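Ras-related protein Rab-7L1 (Homo sapiens, PDB 6HH2) binds and hydrolyses GTP as a Rab-family switch in vesicle trafficking, maintaining endosome and trans-Golgi integrity and recruiting LRRK2 to the Golgi, where it stimulates the kinase. Local coordinates at residues Phe11-Val16 and Tyr80-Ala86; Phe73-Thr77 and Arg104-Leu109; Phe91-Ala96 and Leu132-Val137. The protein carries 4 engineered substitutions. All blocks are in the same frame, centred on the assembly; numbering follows the deposited sequence.

How the interactions relate
From the N terminus, strand 8-17 comes first, and interaction 1 closes the longest loop, bringing 11-16 beside 80-86, where the chain leaves helix 78-81 and enters strand 86-92. Interaction 2 starts inside that loop, at 73-77, and ends beyond it on helix 96-112, so the two cross. They also touch: Met76 packs against Leu14, and Val16 meets the Trp105 ring. Interaction 3 opens after interaction 1 has closed, joining the end of strand 86-92 to the loop before helix 139-148, and it crosses interaction 2. Interaction 1 joins strand 8-17 to the start of strand 86-92, and interaction 3 holds the end of that same strand, while interaction 2 ties a loop to a covering helix.

Interaction 1 of 3, residues Phe11-Val16 and Tyr80-Ala86; sequences FKVLVV and YYRDASA
Residues 11-16 of strand 8-17 pair in parallel with the chain at Ala86, where Val13 and Ala86 form the bridge: Ser85 N donates to Lys12 O (2.8 Å), and Leu14 N to Ala86 O (3.0 Å). The chain of Lys12 is fully extended, with CG anti to the backbone N (chi1 167°), and runs past Ala84 to one carbonyl near the end of the helix and one just beyond it. NZ donates a hydrogen bond to Arg82 O (2.8 Å), in that carbonyl's plane, and another to Tyr80 O (2.8 Å), coming from above its plane. The ammonium thus grips the chain where helix 78-81 gives way to a type II turn over Tyr81-Ala84, and Trp65 adds a cation-pi partner. This is the Ras-type G-domain sheet, with strand 8-17 between strands 58-66 and 86-92. Leu14 packs against the turn and the end of the helix: CG presses on Ala84 CB at 3.5 Å, CD1 meets Tyr81 CB, and CD2 sits over a face of the Tyr80 ring, 4.2 Å from its centroid. Val16 CG1 approaches the same ring obliquely, and Tyr80 OH is hydrogen-bonded to Trp65 O. At the other end, Ser85 OG lies in the plane of the Phe11 ring at its edge, 3.7 Å from CD1. A water accepts from Lys12 N, donates to Asp83 O and meets Ser85 OG.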
loop_
_atom_site.group_PDB
_atom_site.type_symbol
_atom_site.label_atom_id
_atom_site.label_comp_id
_atom_site.label_asym_id
_atom_site.label_seq_id
_atom_site.Cartn_x
_atom_site.Cartn_y
_atom_site.Cartn_z
ATOM N N PHE A 11 -11.307 -5.904 -1.999
ATOM C CA PHE A 11 -10.183 -5.220 -2.635
ATOM C C PHE A 11 -8.865 -5.854 -2.210
ATOM O O PHE A 11 -8.569 -5.934 -1.018
ATOM C CB PHE A 11 -10.156 -3.714 -2.299
ATOM C CG PHE A 11 -11.400 -2.984 -2.722
ATOM C CD1 PHE A 11 -11.783 -2.919 -4.072
ATOM C CD2 PHE A 11 -12.210 -2.407 -1.752
ATOM C CE1 PHE A 11 -12.936 -2.208 -4.429
ATOM C CE2 PHE A 11 -13.367 -1.712 -2.132
ATOM C CZ PHE A 11 -13.724 -1.658 -3.460
ATOM N N LYS A 12 -8.045 -6.234 -3.182
ATOM C CA LYS A 12 -6.686 -6.718 -2.924
ATOM C C LYS A 12 -5.741 -5.540 -3.066
ATOM O O LYS A 12 -5.717 -4.863 -4.111
ATOM C CB LYS A 12 -6.376 -7.827 -3.939
ATOM C CG LYS A 12 -4.879 -8.221 -4.021
ATOM C CD LYS A 12 -4.682 -9.493 -4.829
ATOM C CE LYS A 12 -3.150 -9.750 -4.878
ATOM N NZ LYS A 12 -2.878 -11.024 -5.641
ATOM N N VAL A 13 -5.013 -5.231 -1.997
ATOM C CA VAL A 13 -4.143 -4.052 -1.947
ATOM C C VAL A 13 -2.708 -4.560 -1.805
ATOM O O VAL A 13 -2.397 -5.322 -0.875
ATOM C CB VAL A 13 -4.511 -3.173 -0.743
ATOM C CG1 VAL A 13 -3.538 -2.004 -0.649
ATOM C CG2 VAL A 13 -5.984 -2.699 -0.902
ATOM N N LEU A 14 -1.839 -4.139 -2.714
ATOM C CA LEU A 14 -0.413 -4.523 -2.651
ATOM C C LEU A 14 0.346 -3.523 -1.808
ATOM O O LEU A 14 0.220 -2.313 -2.025
ATOM C CB LEU A 14 0.169 -4.518 -4.065
ATOM C CG LEU A 14 -0.649 -5.298 -5.068
ATOM C CD1 LEU A 14 0.032 -5.251 -6.447
ATOM C CD2 LEU A 14 -0.806 -6.768 -4.585
ATOM N N VAL A 15 1.081 -3.988 -0.810
ATOM C CA VAL A 15 1.964 -3.160 -0.012
ATOM C C VAL A 15 3.386 -3.493 -0.408
ATOM O O VAL A 15 3.903 -4.597 -0.146
ATOM C CB VAL A 15 1.766 -3.388 1.482
ATOM C CG1 VAL A 15 2.693 -2.470 2.272
ATOM C CG2 VAL A 15 0.264 -3.158 1.831
ATOM N N VAL A 16 4.012 -2.616 -1.174
ATOM C CA VAL A 16 5.301 -2.847 -1.809
ATOM C C VAL A 16 6.257 -1.738 -1.417
ATOM O O VAL A 16 5.865 -0.684 -0.932
ATOM C CB VAL A 16 5.261 -3.011 -3.338
ATOM C CG1 VAL A 16 4.384 -4.196 -3.753
ATOM C CG2 VAL A 16 4.800 -1.707 -4.042
ATOM N N TYR A 80 1.594 -12.754 -6.699
ATOM C CA TYR A 80 1.494 -11.606 -5.821
ATOM C C TYR A 80 0.610 -10.506 -6.418
ATOM O O TYR A 80 -0.302 -10.001 -5.739
ATOM C CB TYR A 80 2.919 -11.095 -5.532
ATOM C CG TYR A 80 2.864 -9.879 -4.661
ATOM C CD1 TYR A 80 2.683 -9.966 -3.279
ATOM C CD2 TYR A 80 2.970 -8.596 -5.233
ATOM C CE1 TYR A 80 2.614 -8.837 -2.487
ATOM C CE2 TYR A 80 2.887 -7.459 -4.469
ATOM C CZ TYR A 80 2.727 -7.582 -3.086
ATOM O OH TYR A 80 2.649 -6.434 -2.357
ATOM N N TYR A 81 0.910 -10.050 -7.657
ATOM C CA TYR A 81 0.217 -8.824 -8.107
ATOM C C TYR A 81 -1.158 -9.084 -8.715
ATOM O O TYR A 81 -1.957 -8.145 -8.784
ATOM C CB TYR A 81 1.093 -7.994 -9.098
ATOM C CG TYR A 81 1.411 -8.643 -10.440
ATOM C CD1 TYR A 81 0.426 -8.875 -11.409
ATOM C CD2 TYR A 81 2.715 -9.084 -10.740
ATOM C CE1 TYR A 81 0.718 -9.502 -12.620
ATOM C CE2 TYR A 81 3.008 -9.648 -11.951
ATOM C CZ TYR A 81 2.026 -9.917 -12.904
ATOM O OH TYR A 81 2.303 -10.520 -14.105
ATOM N N ARG A 82 -1.498 -10.302 -9.109
ATOM C CA ARG A 82 -2.667 -10.516 -9.953
ATOM C C ARG A 82 -3.933 -10.059 -9.238
ATOM O O ARG A 82 -4.094 -10.230 -8.028
ATOM C CB ARG A 82 -2.787 -11.980 -10.393
ATOM C CG ARG A 82 -2.968 -12.986 -9.269
ATOM C CD ARG A 82 -3.067 -14.418 -9.877
ATOM N NE ARG A 82 -3.442 -15.373 -8.840
ATOM C CZ ARG A 82 -3.705 -16.655 -9.075
ATOM N NH1 ARG A 82 -3.658 -17.123 -10.310
ATOM N NH2 ARG A 82 -4.027 -17.446 -8.049
ATOM N N ASP A 83 -4.791 -9.378 -10.005
ATOM C CA ASP A 83 -6.141 -8.987 -9.566
ATOM C C ASP A 83 -6.156 -7.910 -8.484
ATOM O O ASP A 83 -7.173 -7.715 -7.814
ATOM C CB ASP A 83 -6.964 -10.205 -9.132
ATOM C CG ASP A 83 -7.049 -11.257 -10.214
ATOM O OD1 ASP A 83 -7.435 -10.899 -11.345
ATOM O OD2 ASP A 83 -6.684 -12.442 -9.966
ATOM N N ALA A 84 -5.058 -7.209 -8.269
ATOM C CA ALA A 84 -5.031 -6.159 -7.252
ATOM C C ALA A 84 -5.835 -4.949 -7.717
ATOM O O ALA A 84 -5.947 -4.665 -8.910
ATOM C CB ALA A 84 -3.609 -5.688 -6.968
ATOM N N SER A 85 -6.411 -4.244 -6.735
ATOM C CA SER A 85 -7.180 -3.029 -6.965
ATOM C C SER A 85 -6.410 -1.754 -6.672
ATOM O O SER A 85 -6.854 -0.678 -7.092
ATOM C CB SER A 85 -8.461 -3.070 -6.106
ATOM O OG SER A 85 -9.386 -3.985 -6.687
ATOM N N ALA A 86 -5.285 -1.816 -5.995
ATOM C CA ALA A 86 -4.514 -0.623 -5.648
ATOM C C ALA A 86 -3.167 -1.082 -5.142
ATOM O O ALA A 86 -2.990 -2.249 -4.738
ATOM C CB ALA A 86 -5.172 0.228 -4.521
HETATM O O HOH W 1 -8.911 -6.473 -5.997
#

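Interaction 2 of 3, residues Phe73-Thr77 and Arg104-Leu109; sequences FTSMT and RWKQDL
Asp108 provides the polar side of this contact, receiving Met76 N on OD2 in a nearly straight hydrogen bond of 2.8 Å (N-H...O 173°). The amide comes from above the carboxylate plane. Asp108 CG lies anti to the backbone N (chi1 -174°), which carries the carboxylate away from the helix and up to the loop. Its other oxygen, OD1, takes a weak bond from Ser75 OG at 3.4 Å and has a second partner in Lys112, through a salt bridge. The carboxylate therefore spans two successive residues of the loop, and the lysine would be expected to favour its charged form.

The segment 73-77 belongs to the switch II region of the G domain, the loop and short helix that follow strand 58-66, and it rests here on helix 96-112. Thr74 and Ser75 are the residues that LRRK2 phosphorylates; neither carries phosphate in this structure.

CH-pi contact is made through the backbone of Thr74. Its CA stands over the six-membered ring of Trp105, 3.6 Å from the centroid and 17° off the normal. The CG2 methyl lies over the five-membered ring on the same face, 3.8 Å from Trp105 CE2, and on its far flank touches Arg104 CB. The indole is also held through NE1, which is hydrogen-bonded to Asp18 OD1.

Apolar contacts come from Met76. CG meets the edge of the Trp105 ring near its plane, 4.0 Å from CZ3. Farther out, the chain bends at its last torsion, bringing CE against Leu109, where it lies 3.5 Å from CA and also touches CD1. Val16 of strand 8-17 borders the methionine as well.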
loop_
_atom_site.group_PDB
_atom_site.type_symbol
_atom_site.label_atom_id
_atom_site.label_comp_id
_atom_site.label_asym_id
_atom_site.label_seq_id
_atom_site.Cartn_x
_atom_site.Cartn_y
_atom_site.Cartn_z
ATOM N N PHE A 73 13.904 -7.706 -4.669
ATOM C CA PHE A 73 13.995 -7.857 -6.110
ATOM C C PHE A 73 13.326 -6.734 -6.886
ATOM O O PHE A 73 13.563 -6.621 -8.095
ATOM C CB PHE A 73 13.466 -9.245 -6.554
ATOM C CG PHE A 73 14.364 -10.362 -6.179
ATOM C CD1 PHE A 73 15.415 -10.688 -7.002
ATOM C CD2 PHE A 73 14.183 -11.047 -4.980
ATOM C CE1 PHE A 73 16.295 -11.697 -6.674
ATOM C CE2 PHE A 73 15.066 -12.086 -4.645
ATOM C CZ PHE A 73 16.096 -12.405 -5.495
ATOM N N THR A 74 12.557 -5.884 -6.226
ATOM C CA THR A 74 11.943 -4.703 -6.883
ATOM C C THR A 74 11.168 -5.097 -8.151
ATOM O O THR A 74 11.152 -4.360 -9.136
ATOM C CB THR A 74 12.964 -3.599 -7.235
ATOM O OG1 THR A 74 14.021 -3.511 -6.246
ATOM C CG2 THR A 74 12.212 -2.232 -7.336
ATOM N N SER A 75 10.540 -6.283 -8.161
ATOM C CA SER A 75 9.787 -6.742 -9.330
ATOM C C SER A 75 8.788 -7.754 -8.810
ATOM O O SER A 75 9.192 -8.764 -8.230
ATOM C CB SER A 75 10.711 -7.435 -10.343
ATOM O OG SER A 75 9.924 -7.833 -11.456
ATOM N N MET A 76 7.499 -7.493 -9.009
ATOM C CA MET A 76 6.463 -8.319 -8.420
ATOM C C MET A 76 6.229 -9.576 -9.243
ATOM O O MET A 76 6.305 -9.565 -10.473
ATOM C CB MET A 76 5.158 -7.535 -8.398
ATOM C CG MET A 76 5.254 -6.313 -7.497
ATOM S SD MET A 76 3.730 -5.400 -7.465
ATOM C CE MET A 76 3.521 -4.856 -9.117
ATOM N N THR A 77 5.930 -10.678 -8.551
ATOM C CA THR A 77 5.561 -11.901 -9.238
ATOM C C THR A 77 4.057 -11.976 -9.474
ATOM O O THR A 77 3.257 -11.329 -8.772
ATOM C CB THR A 77 5.955 -13.135 -8.414
ATOM O OG1 THR A 77 5.332 -13.067 -7.118
ATOM C CG2 THR A 77 7.525 -13.240 -8.276
ATOM N N ARG A 104 10.984 2.475 -9.562
ATOM C CA ARG A 104 11.019 1.141 -10.178
ATOM C C ARG A 104 9.791 0.329 -9.760
ATOM O O ARG A 104 9.208 -0.394 -10.597
ATOM C CB ARG A 104 12.307 0.407 -9.796
ATOM C CG ARG A 104 13.566 1.030 -10.353
ATOM C CD ARG A 104 14.795 0.147 -9.966
ATOM N NE ARG A 104 16.016 0.749 -10.471
ATOM C CZ ARG A 104 16.750 0.201 -11.431
ATOM N NH1 ARG A 104 16.380 -0.972 -11.943
ATOM N NH2 ARG A 104 17.857 0.805 -11.857
ATOM N N TRP A 105 9.389 0.413 -8.478
ATOM C CA TRP A 105 8.174 -0.272 -8.080
ATOM C C TRP A 105 6.980 0.211 -8.901
ATOM O O TRP A 105 6.139 -0.579 -9.331
ATOM C CB TRP A 105 7.917 -0.050 -6.595
ATOM C CG TRP A 105 8.853 -0.821 -5.664
ATOM C CD1 TRP A 105 9.798 -0.303 -4.836
ATOM C CD2 TRP A 105 8.847 -2.238 -5.456
ATOM N NE1 TRP A 105 10.399 -1.335 -4.093
ATOM C CE2 TRP A 105 9.804 -2.515 -4.452
ATOM C CE3 TRP A 105 8.073 -3.268 -5.977
ATOM C CZ2 TRP A 105 10.084 -3.811 -4.013
ATOM C CZ3 TRP A 105 8.357 -4.609 -5.553
ATOM C CH2 TRP A 105 9.322 -4.829 -4.527
ATOM N N LYS A 106 6.864 1.542 -9.099
ATOM C CA LYS A 106 5.698 2.044 -9.828
ATOM C C LYS A 106 5.718 1.636 -11.293
ATOM O O LYS A 106 4.673 1.240 -11.852
ATOM C CB LYS A 106 5.685 3.581 -9.714
ATOM C CG LYS A 106 4.563 4.328 -10.481
ATOM C CD LYS A 106 3.193 3.859 -10.032
ATOM C CE LYS A 106 2.097 4.924 -10.360
ATOM N NZ LYS A 106 2.108 5.183 -11.813
ATOM N N GLN A 107 6.894 1.709 -11.936
ATOM C CA GLN A 107 7.020 1.243 -13.318
ATOM C C GLN A 107 6.695 -0.250 -13.436
ATOM O O GLN A 107 6.033 -0.672 -14.392
ATOM C CB GLN A 107 8.439 1.537 -13.821
ATOM C CG GLN A 107 8.667 3.071 -14.049
ATOM C CD GLN A 107 10.133 3.419 -14.259
ATOM O OE1 GLN A 107 11.027 2.626 -13.946
ATOM N NE2 GLN A 107 10.386 4.613 -14.813
ATOM N N ASP A 108 7.103 -1.036 -12.448
ATOM C CA ASP A 108 6.776 -2.470 -12.468
ATOM C C ASP A 108 5.264 -2.672 -12.366
ATOM O O ASP A 108 4.673 -3.414 -13.155
ATOM C CB ASP A 108 7.521 -3.183 -11.337
ATOM C CG ASP A 108 7.335 -4.723 -11.384
ATOM O OD1 ASP A 108 7.810 -5.329 -12.351
ATOM O OD2 ASP A 108 6.721 -5.236 -10.413
ATOM N N LEU A 109 4.615 -1.959 -11.440
ATOM C CA LEU A 109 3.157 -2.069 -11.281
ATOM C C LEU A 109 2.447 -1.769 -12.597
ATOM O O LEU A 109 1.591 -2.538 -13.062
ATOM C CB LEU A 109 2.724 -1.057 -10.209
ATOM C CG LEU A 109 1.208 -0.954 -10.037
ATOM C CD1 LEU A 109 0.628 -2.174 -9.321
ATOM C CD2 LEU A 109 0.825 0.318 -9.191
#

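Interaction 3 of 3, residues Phe91-Ala96 and Leu132-Val137; sequences FDVTNA and LSPWAV. With GDP (guanosine-5'-diphosphate), chain B.
Two loops at the guanine end of the Ras-type nucleotide site meet here: the turn leaving strand 86-92 and the segment that follows the base-binding region around Lys129 and Asp131. Ala136 N donates to Val93 O in a short, nearly straight hydrogen bond of 2.7 Å that joins the two backbones. Beside it, Val93 sets its CG2 methyl above the five-membered ring of Trp135, 3.5 Å from the centroid and only 6° off the normal, while CG1 reaches toward the six-membered ring. The indole's NE1 is hydrogen-bonded to Ser130 O, which helps fix the ring's rotation. Thr94 CG2 touches Leu132 CB at 3.6 Å, and Ala136 CB meets both Thr94 O and Ala96 CB. Val137 CG2 reaches the edge of the Phe91 ring near its plane. Within 91-96, Asp92 OD1 receives Thr94 N in an Asx turn, with a type I turn over Asp92-Asn95. Leu132 also presents CD2 to GDP, 3.4 Å from N2. Beyond that backbone bond the contact is mainly apolar; because Thr94 CG2 touches the Leu132 side chain that packs on the guanine, the turn after strand 86-92 couples to the base pocket by van der Waals contact.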
loop_
_atom_site.group_PDB
_atom_site.type_symbol
_atom_site.label_atom_id
_atom_site.label_comp_id
_atom_site.label_asym_id
_atom_site.label_seq_id
_atom_site.Cartn_x
_atom_site.Cartn_y
_atom_site.Cartn_z
ATOM N N PHE A 91 8.254 4.120 1.031
ATOM C CA PHE A 91 9.670 4.379 1.161
ATOM C C PHE A 91 9.979 4.927 2.550
ATOM O O PHE A 91 9.092 5.319 3.311
ATOM C CB PHE A 91 10.240 5.204 -0.013
ATOM C CG PHE A 91 9.899 6.656 0.029
ATOM C CD1 PHE A 91 8.661 7.118 -0.474
ATOM C CD2 PHE A 91 10.804 7.574 0.599
ATOM C CE1 PHE A 91 8.347 8.477 -0.405
ATOM C CE2 PHE A 91 10.504 8.939 0.647
ATOM C CZ PHE A 91 9.289 9.395 0.121
ATOM N N ASP A 92 11.261 4.923 2.895
ATOM C CA ASP A 92 11.767 5.500 4.139
ATOM C C ASP A 92 12.340 6.884 3.832
ATOM O O ASP A 92 13.298 7.003 3.054
ATOM C CB ASP A 92 12.842 4.520 4.642
ATOM C CG ASP A 92 13.606 4.994 5.891
ATOM O OD1 ASP A 92 13.467 6.148 6.340
ATOM O OD2 ASP A 92 14.430 4.167 6.374
ATOM N N VAL A 93 11.721 7.942 4.412
ATOM C CA VAL A 93 12.199 9.309 4.145
ATOM C C VAL A 93 13.675 9.555 4.429
ATOM O O VAL A 93 14.271 10.493 3.890
ATOM C CB VAL A 93 11.366 10.393 4.869
ATOM C CG1 VAL A 93 9.979 10.464 4.317
ATOM C CG2 VAL A 93 11.391 10.193 6.406
ATOM N N THR A 94 14.280 8.708 5.254
ATOM C CA THR A 94 15.646 8.859 5.681
ATOM C C THR A 94 16.618 8.095 4.773
ATOM O O THR A 94 17.836 8.230 4.937
ATOM C CB THR A 94 15.529 8.311 7.097
ATOM O OG1 THR A 94 15.649 6.894 7.170
ATOM C CG2 THR A 94 14.589 9.005 7.968
ATOM N N ASN A 95 16.112 7.368 3.762
ATOM C CA ASN A 95 16.945 6.514 2.894
ATOM C C ASN A 95 16.610 6.812 1.427
ATOM O O ASN A 95 15.616 6.319 0.884
ATOM C CB ASN A 95 16.737 5.042 3.233
ATOM C CG ASN A 95 17.685 4.147 2.482
ATOM O OD1 ASN A 95 18.108 4.492 1.402
ATOM N ND2 ASN A 95 18.031 3.001 3.055
ATOM N N ALA A 96 17.447 7.619 0.771
ATOM C CA ALA A 96 17.116 8.063 -0.576
ATOM C C ALA A 96 17.082 6.917 -1.578
ATOM O O ALA A 96 16.403 7.026 -2.604
ATOM C CB ALA A 96 18.091 9.153 -1.025
ATOM N N LEU A 132 11.396 10.459 11.967
ATOM C CA LEU A 132 12.845 10.530 12.047
ATOM C C LEU A 132 13.383 11.821 11.443
ATOM O O LEU A 132 12.706 12.520 10.697
ATOM C CB LEU A 132 13.495 9.320 11.365
ATOM C CG LEU A 132 13.115 7.984 11.988
ATOM C CD1 LEU A 132 13.778 6.865 11.180
ATOM C CD2 LEU A 132 13.497 7.914 13.452
ATOM N N SER A 133 14.626 12.144 11.798
ATOM C CA SER A 133 15.266 13.360 11.326
ATOM C C SER A 133 16.765 13.109 11.295
ATOM O O SER A 133 17.286 12.442 12.195
ATOM C CB SER A 133 14.944 14.506 12.294
ATOM O OG SER A 133 15.425 15.741 11.807
ATOM N N PRO A 134 17.484 13.600 10.262
ATOM C CA PRO A 134 16.942 14.379 9.139
ATOM C C PRO A 134 16.406 13.472 8.029
ATOM O O PRO A 134 16.770 12.303 7.935
ATOM C CB PRO A 134 18.179 15.116 8.607
ATOM C CG PRO A 134 19.292 14.148 8.837
ATOM C CD PRO A 134 18.947 13.422 10.145
ATOM N N TRP A 135 15.578 14.025 7.162
ATOM C CA TRP A 135 15.177 13.278 5.984
ATOM C C TRP A 135 16.239 13.389 4.891
ATOM O O TRP A 135 17.064 14.309 4.877
ATOM C CB TRP A 135 13.887 13.881 5.433
ATOM C CG TRP A 135 12.656 13.768 6.292
ATOM C CD1 TRP A 135 12.560 13.412 7.616
ATOM C CD2 TRP A 135 11.333 14.004 5.844
ATOM N NE1 TRP A 135 11.249 13.444 8.019
ATOM C CE2 TRP A 135 10.469 13.797 6.943
ATOM C CE3 TRP A 135 10.791 14.357 4.604
ATOM C CZ2 TRP A 135 9.076 13.968 6.845
ATOM C CZ3 TRP A 135 9.421 14.509 4.501
ATOM C CH2 TRP A 135 8.576 14.312 5.613
ATOM N N ALA A 136 16.209 12.433 3.969
ATOM C CA ALA A 136 17.131 12.406 2.845
ATOM C C ALA A 136 16.528 13.009 1.590
ATOM O O ALA A 136 17.219 13.109 0.574
ATOM C CB ALA A 136 17.568 10.963 2.558
ATOM N N VAL A 137 15.248 13.397 1.642
ATOM C CA VAL A 137 14.545 14.045 0.545
ATOM C C VAL A 137 13.718 15.176 1.145
ATOM O O VAL A 137 13.402 15.184 2.343
ATOM C CB VAL A 137 13.609 13.062 -0.199
ATOM C CG1 VAL A 137 14.445 11.916 -0.810
ATOM C CG2 VAL A 137 12.542 12.489 0.742
HETATM P PB GDP B . 9.699 -4.019 6.034
HETATM O O1B GDP B . 9.366 -3.045 4.966
HETATM O O2B GDP B . 11.049 -4.640 5.895
HETATM O O3B GDP B . 8.607 -5.039 6.285
HETATM O O3A GDP B . 9.838 -3.085 7.377
HETATM P PA GDP B . 9.400 -3.418 8.870
HETATM O O1A GDP B . 7.917 -3.236 9.074
HETATM O O2A GDP B . 9.995 -4.765 9.256
HETATM O "O5'" GDP B . 10.133 -2.265 9.689
HETATM C "C5'" GDP B . 11.548 -2.149 9.701
HETATM C "C4'" GDP B . 11.979 -1.378 10.945
HETATM O "O4'" GDP B . 11.493 -0.000 10.815
HETATM C "C3'" GDP B . 11.301 -1.932 12.181
HETATM O "O3'" GDP B . 12.263 -1.796 13.240
HETATM C "C2'" GDP B . 10.129 -0.998 12.410
HETATM O "O2'" GDP B . 9.817 -0.924 13.795
HETATM C "C1'" GDP B . 10.715 0.303 11.936
HETATM N N9 GDP B . 9.681 1.244 11.492
HETATM C C8 GDP B . 8.608 0.950 10.703
HETATM N N7 GDP B . 7.872 2.083 10.467
HETATM C C5 GDP B . 8.507 3.091 11.111
HETATM C C6 GDP B . 8.273 4.521 11.292
HETATM O O6 GDP B . 7.273 5.076 10.801
HETATM N N1 GDP B . 9.182 5.186 12.015
HETATM C C2 GDP B . 10.261 4.658 12.615
HETATM N N2 GDP B . 11.120 5.439 13.380
HETATM N N3 GDP B . 10.505 3.329 12.514
HETATM C C4 GDP B . 9.669 2.561 11.783
#